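TfuA domain-containing protein (Methanosarcina acetivorans, PDB 6XP8) takes part in peptide backbone thioamidation, probably as a partner of a YcaO enzyme. Local coordinates at residues Leu188-Cys191 / Leu192-Val196; Val126-Val129 / Asn130-Thr134. All coordinates share one frame; numbering follows the deposited sequence.

Interaction 1. Residues Leu188-Cys191 / Leu192-Val196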
ATOM      1  N   LEU A 188       8.880  -7.087 -19.113  1.00 20.57           N
ATOM      2  CA  LEU A 188       9.110  -7.831 -17.867  1.00 20.99           C
ATOM      3  C   LEU A 188      10.429  -7.456 -17.174  1.00 21.83           C
ATOM      4  O   LEU A 188      10.454  -7.277 -15.951  1.00 21.44           O
ATOM      5  CB  LEU A 188       9.016  -9.345 -18.100  1.00 20.36           C
ATOM      6  CG  LEU A 188       9.209 -10.290 -16.900  1.00 20.23           C
ATOM      7  CD1 LEU A 188       8.289  -9.955 -15.729  1.00 20.40           C
ATOM      8  CD2 LEU A 188       9.016 -11.729 -17.338  1.00 20.34           C
ATOM      9  N   ASP A 189      11.503  -7.336 -17.954  1.00 22.99           N
ATOM     10  CA  ASP A 189      12.801  -6.877 -17.444  1.00 24.09           C
ATOM     11  C   ASP A 189      12.691  -5.497 -16.797  1.00 23.56           C
ATOM     12  O   ASP A 189      13.225  -5.280 -15.703  1.00 24.14           O
ATOM     13  CB  ASP A 189      13.856  -6.867 -18.557  1.00 25.76           C
ATOM     14  CG  ASP A 189      14.318  -8.262 -18.951  1.00 28.24           C
ATOM     15  OD1 ASP A 189      14.252  -9.201 -18.120  1.00 29.94           O
ATOM     16  OD2 ASP A 189      14.763  -8.423 -20.108  1.00 29.33           O
ATOM     17  N   PHE A 190      11.979  -4.585 -17.462  1.00 22.30           N
ATOM     18  CA  PHE A 190      11.724  -3.245 -16.930  1.00 22.20           C
ATOM     19  C   PHE A 190      10.951  -3.289 -15.616  1.00 21.87           C
ATOM     20  O   PHE A 190      11.309  -2.583 -14.673  1.00 21.84           O
ATOM     21  CB  PHE A 190      10.981  -2.362 -17.944  1.00 22.23           C
ATOM     22  CG  PHE A 190      10.636  -0.991 -17.418  1.00 22.69           C
ATOM     23  CD1 PHE A 190      11.586   0.038 -17.430  1.00 22.94           C
ATOM     24  CD2 PHE A 190       9.366  -0.723 -16.897  1.00 22.46           C
ATOM     25  CE1 PHE A 190      11.275   1.297 -16.939  1.00 23.26           C
ATOM     26  CE2 PHE A 190       9.051   0.540 -16.400  1.00 22.75           C
ATOM     27  CZ  PHE A 190      10.006   1.553 -16.428  1.00 22.89           C
ATOM     28  N   CYS A 191       9.894  -4.102 -15.571  1.00 21.22           N
ATOM     29  CA  CYS A 191       9.046  -4.223 -14.385  1.00 21.16           C
ATOM     30  C   CYS A 191       9.793  -4.809 -13.186  1.00 21.79           C
ATOM     31  O   CYS A 191       9.535  -4.426 -12.042  1.00 21.69           O
ATOM     32  CB  CYS A 191       7.809  -5.063 -14.695  1.00 21.04           C
ATOM     33  SG  CYS A 191       6.596  -4.273 -15.777  1.00 20.94           S
ATOM     34  N   LEU A 192      10.721  -5.725 -13.458  1.00 22.28           N
ATOM     35  CA  LEU A 192      11.478  -6.403 -12.397  1.00 23.39           C
ATOM     36  C   LEU A 192      12.654  -5.595 -11.853  1.00 24.72           C
ATOM     37  O   LEU A 192      13.076  -5.809 -10.708  1.00 26.04           O
ATOM     38  CB  LEU A 192      11.930  -7.797 -12.850  1.00 22.68           C
ATOM     39  CG  LEU A 192      10.852  -8.880 -13.014  1.00 22.92           C
ATOM     40  CD1 LEU A 192      11.452 -10.151 -13.598  1.00 23.04           C
ATOM     41  CD2 LEU A 192      10.104  -9.188 -11.719  1.00 22.97           C
ATOM     42  N   ASN A 193      13.152  -4.654 -12.657  1.00 25.14           N
ATOM     43  CA  ASN A 193      14.340  -3.861 -12.312  1.00 26.03           C
ATOM     44  C   ASN A 193      14.070  -2.382 -12.050  1.00 25.59           C
ATOM     45  O   ASN A 193      14.868  -1.711 -11.385  1.00 26.53           O
ATOM     46  CB  ASN A 193      15.405  -4.015 -13.403  1.00 27.16           C
ATOM     47  CG  ASN A 193      15.918  -5.439 -13.517  1.00 28.64           C
ATOM     48  OD1 ASN A 193      16.446  -6.002 -12.555  1.00 30.43           O
ATOM     49  ND2 ASN A 193      15.763  -6.029 -14.694  1.00 28.88           N
ATOM     50  N   SER A 194      12.955  -1.878 -12.582  1.00 24.49           N
ATOM     51  CA  SER A 194      12.599  -0.463 -12.478  1.00 23.72           C
ATOM     52  C   SER A 194      11.128  -0.285 -12.105  1.00 22.59           C
ATOM     53  O   SER A 194      10.453   0.605 -12.627  1.00 22.26           O
ATOM     54  CB  SER A 194      12.917   0.271 -13.788  1.00 24.99           C
ATOM     55  OG  SER A 194      14.216  -0.056 -14.256  1.00 26.27           O
ATOM     56  N   GLU A 195      10.636  -1.138 -11.206  1.00 22.00           N
ATOM     57  CA  GLU A 195       9.278  -0.986 -10.670  1.00 21.47           C
ATOM     58  C   GLU A 195       9.137   0.373  -9.990  1.00 21.05           C
ATOM     59  O   GLU A 195      10.056   0.822  -9.283  1.00 21.29           O
ATOM     60  CB  GLU A 195       8.936  -2.106  -9.679  1.00 21.89           C
ATOM     61  CG  GLU A 195       7.479  -2.077  -9.217  1.00 22.34           C
ATOM     62  CD  GLU A 195       7.133  -3.102  -8.152  1.00 22.82           C
ATOM     63  OE1 GLU A 195       8.037  -3.600  -7.446  1.00 24.26           O
ATOM     64  OE2 GLU A 195       5.927  -3.400  -8.010  1.00 22.61           O
ATOM     65  N   VAL A 196       8.007   1.028 -10.240  1.00 19.82           N
ATOM     66  CA  VAL A 196       7.601   2.211  -9.489  1.00 19.36           C
ATOM     67  C   VAL A 196       6.806   1.663  -8.303  1.00 18.79           C
ATOM     68  O   VAL A 196       5.605   1.377  -8.415  1.00 19.11           O
ATOM     69  CB  VAL A 196       6.768   3.199 -10.339  1.00 19.18           C
ATOM     70  CG1 VAL A 196       6.449   4.465  -9.548  1.00 19.52           C
ATOM     71  CG2 VAL A 196       7.492   3.554 -11.636  1.00 19.53           C
TER
HETATM   72  O   HOH W   1       9.280  -5.830  -9.596  1.00 24.43           O
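S194 lies over one face of the F190 ring. Its CB stands 4.1 Å from the ring centroid and 26° off the normal, a CH-pi contact displaced toward the rim near CE1. CG of F190 is anti to the backbone N (chi1 177°) and beside the carbonyl carbon, which sets the ring against S194. The same pair is joined through the backbone, where S194 N donates to F190 O at 2.8 Å. Two residues earlier, L188 and L192 meet through their CD1 methyls, 3.8 Å apart. In the backbone of the same pair L192 N donates to L188 O at 2.9 Å. N193 folds its amide back on the helix. Its ND2 gives D189 O a weak, bent bond of 2.8 Å, and its backbone N makes a second weak bond to the same oxygen.

These contacts hold the last turn of helix 181-193, and S194 is the first residue to leave helical geometry. C191 O turns to other partners: a water donates to it at 2.8 Å and also, weakly, to E195 OE1. The other carboxylate oxygen, E195 OE2, bonds Y166. F190 packs on A137 of helix 128-140 and on T141 and L143 just after it. L188 rests on Y166, L167 and T170 of helix 166-175, while C191 touches both Y166 and T134.

Interaction 2. Residues Val126-Val129 / Asn130-Thr134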
ATOM      1  N   VAL A 126       1.688  -8.474  -6.627  1.00 17.54           N
ATOM      2  CA  VAL A 126       1.951  -7.060  -6.888  1.00 17.40           C
ATOM      3  C   VAL A 126       0.641  -6.269  -6.751  1.00 17.22           C
ATOM      4  O   VAL A 126      -0.371  -6.653  -7.352  1.00 17.00           O
ATOM      5  CB  VAL A 126       2.551  -6.847  -8.302  1.00 18.03           C
ATOM      6  CG1 VAL A 126       2.866  -5.380  -8.549  1.00 18.52           C
ATOM      7  CG2 VAL A 126       3.808  -7.683  -8.486  1.00 18.51           C
ATOM      8  N   PRO A 127       0.655  -5.163  -5.970  1.00 17.13           N
ATOM      9  CA  PRO A 127      -0.553  -4.347  -5.850  1.00 16.89           C
ATOM     10  C   PRO A 127      -0.866  -3.626  -7.153  1.00 16.91           C
ATOM     11  O   PRO A 127       0.053  -3.227  -7.881  1.00 16.59           O
ATOM     12  CB  PRO A 127      -0.193  -3.342  -4.757  1.00 17.43           C
ATOM     13  CG  PRO A 127       1.288  -3.210  -4.852  1.00 17.60           C
ATOM     14  CD  PRO A 127       1.806  -4.547  -5.274  1.00 17.18           C
ATOM     15  N   LEU A 128      -2.156  -3.484  -7.440  1.00 16.02           N
ATOM     16  CA  LEU A 128      -2.623  -2.798  -8.636  1.00 15.98           C
ATOM     17  C   LEU A 128      -2.072  -1.377  -8.784  1.00 15.89           C
ATOM     18  O   LEU A 128      -1.735  -0.979  -9.896  1.00 16.16           O
ATOM     19  CB  LEU A 128      -4.157  -2.805  -8.704  1.00 15.80           C
ATOM     20  CG  LEU A 128      -4.871  -2.315  -9.972  1.00 15.92           C
ATOM     21  CD1 LEU A 128      -4.372  -3.015 -11.234  1.00 15.76           C
ATOM     22  CD2 LEU A 128      -6.364  -2.535  -9.800  1.00 15.98           C
ATOM     23  N   VAL A 129      -1.968  -0.626  -7.677  1.00 15.62           N
ATOM     24  CA  VAL A 129      -1.361   0.721  -7.717  1.00 15.94           C
ATOM     25  C   VAL A 129       0.071   0.746  -8.271  1.00 15.76           C
ATOM     26  O   VAL A 129       0.401   1.640  -9.052  1.00 15.32           O
ATOM     27  CB  VAL A 129      -1.450   1.509  -6.377  1.00 15.93           C
ATOM     28  CG1 VAL A 129      -2.892   1.917  -6.093  1.00 16.40           C
ATOM     29  CG2 VAL A 129      -0.845   0.735  -5.216  1.00 16.17           C
ATOM     30  N   ASN A 130       0.890  -0.236  -7.873  1.00 15.91           N
ATOM     31  CA  ASN A 130       2.252  -0.417  -8.410  1.00 15.84           C
ATOM     32  C   ASN A 130       2.216  -0.765  -9.903  1.00 16.14           C
ATOM     33  O   ASN A 130       3.045  -0.269 -10.666  1.00 16.10           O
ATOM     34  CB  ASN A 130       3.027  -1.505  -7.645  1.00 16.17           C
ATOM     35  CG  ASN A 130       3.590  -1.032  -6.302  1.00 16.13           C
ATOM     36  OD1 ASN A 130       3.193  -0.003  -5.754  1.00 16.35           O
ATOM     37  ND2 ASN A 130       4.497  -1.828  -5.746  1.00 16.20           N
ATOM     38  N   ILE A 131       1.259  -1.608 -10.307  1.00 15.66           N
ATOM     39  CA  ILE A 131       1.080  -1.988 -11.722  1.00 15.68           C
ATOM     40  C   ILE A 131       0.721  -0.752 -12.557  1.00 15.73           C
ATOM     41  O   ILE A 131       1.314  -0.524 -13.618  1.00 15.65           O
ATOM     42  CB  ILE A 131       0.046  -3.139 -11.901  1.00 15.34           C
ATOM     43  CG1 ILE A 131       0.574  -4.437 -11.274  1.00 15.61           C
ATOM     44  CG2 ILE A 131      -0.297  -3.368 -13.375  1.00 15.60           C
ATOM     45  CD1 ILE A 131      -0.490  -5.481 -10.970  1.00 15.55           C
ATOM     46  N   ARG A 132      -0.215   0.054 -12.048  1.00 16.41           N
ATOM     47  CA  ARG A 132      -0.627   1.313 -12.688  1.00 17.31           C
ATOM     48  C   ARG A 132       0.574   2.223 -12.968  1.00 17.95           C
ATOM     49  O   ARG A 132       0.782   2.662 -14.103  1.00 17.67           O
ATOM     50  CB  ARG A 132      -1.655   2.058 -11.820  1.00 17.45           C
ATOM     51  CG  ARG A 132      -3.036   1.416 -11.756  1.00 18.03           C
ATOM     52  CD  ARG A 132      -4.013   2.310 -11.000  1.00 18.57           C
ATOM     53  NE  ARG A 132      -5.353   1.725 -10.879  1.00 18.83           N
ATOM     54  CZ  ARG A 132      -6.296   1.745 -11.824  1.00 19.35           C
ATOM     55  NH1 ARG A 132      -6.070   2.304 -13.015  1.00 19.56           N
ATOM     56  NH2 ARG A 132      -7.480   1.189 -11.579  1.00 18.96           N
ATOM     57  N   GLU A 133       1.375   2.460 -11.927  1.00 18.59           N
ATOM     58  CA  GLU A 133       2.525   3.358 -11.995  1.00 19.19           C
ATOM     59  C   GLU A 133       3.678   2.804 -12.830  1.00 19.29           C
ATOM     60  O   GLU A 133       4.378   3.565 -13.517  1.00 19.48           O
ATOM     61  CB  GLU A 133       3.000   3.706 -10.584  1.00 20.59           C
ATOM     62  CG  GLU A 133       2.073   4.666  -9.853  1.00 21.71           C
ATOM     63  CD  GLU A 133       1.958   6.009 -10.549  1.00 23.17           C
ATOM     64  OE1 GLU A 133       2.935   6.785 -10.516  1.00 25.45           O
ATOM     65  OE2 GLU A 133       0.890   6.290 -11.131  1.00 24.32           O
ATOM     66  N   THR A 134       3.869   1.488 -12.763  1.00 18.59           N
ATOM     67  CA  THR A 134       4.934   0.810 -13.509  1.00 18.62           C
ATOM     68  C   THR A 134       4.594   0.731 -15.003  1.00 19.29           C
ATOM     69  O   THR A 134       5.469   0.965 -15.835  1.00 18.83           O
ATOM     70  CB  THR A 134       5.289  -0.561 -12.893  1.00 18.49           C
ATOM     71  OG1 THR A 134       5.704  -0.362 -11.535  1.00 18.44           O
ATOM     72  CG2 THR A 134       6.429  -1.245 -13.640  1.00 18.15           C
TER
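The first turn of helix 128-140 opens here, with P127 at the N-cap position and N130 packed against its ring. CG of N130 lies 3.5 Å from P127 CG, and ND2 is 3.6 Å from that same ring carbon. The asparagine CG sits beside its own backbone N (chi1 -79°), which turns the amide back to the proline. V126 CG1 reaches I131 CG1 at 3.7 Å and also touches N130 CB.

The helical hydrogen bonds start at once. I131 N donates to P127 O, R132 N to L128 O at 2.8 Å and E133 N to V129 O. N130 O is gripped twice by T134: the backbone N and OG1 (2.8 Å) come from opposite faces of the carbonyl plane. This is the side-chain bond a threonine often makes to the carbonyl one turn earlier in a helix.

The R132 chain is extended from CG to NE; NE lies 4.2 Å from L128 CG and forms a salt bridge with E111. The N130 amide is used at both ends: ND2 bonds D197 and E195, and OD1 accepts from K199 N. An alanine here would remove that amide, and the D197 and E195 carboxylates and K199 N would probably each be left without this mate. L128 and I131 face A156 of helix 146-157, whereas V129 packs on I198 and K199 of helix 198-215.

How the interactions relate
Interaction 2 comes first along the chain, at the start of helix 128-140. Interaction 1 follows at the end of helix 181-193. Their centres are 11 Å apart, on the same side of the chain's centre, and they touch directly. V196 N lies 3.0 Å from T134 OG1, a probable hydrogen bond that joins the two beside the E195-N130 pair. Y166 of helix 166-175 bonds residues of both. The chain leaving helix 181-193 is thus tied to the first turns of helix 128-140 just before helix 198-215 begins. Both contacts lie in the helical part of the chain that follows the parallel sheet.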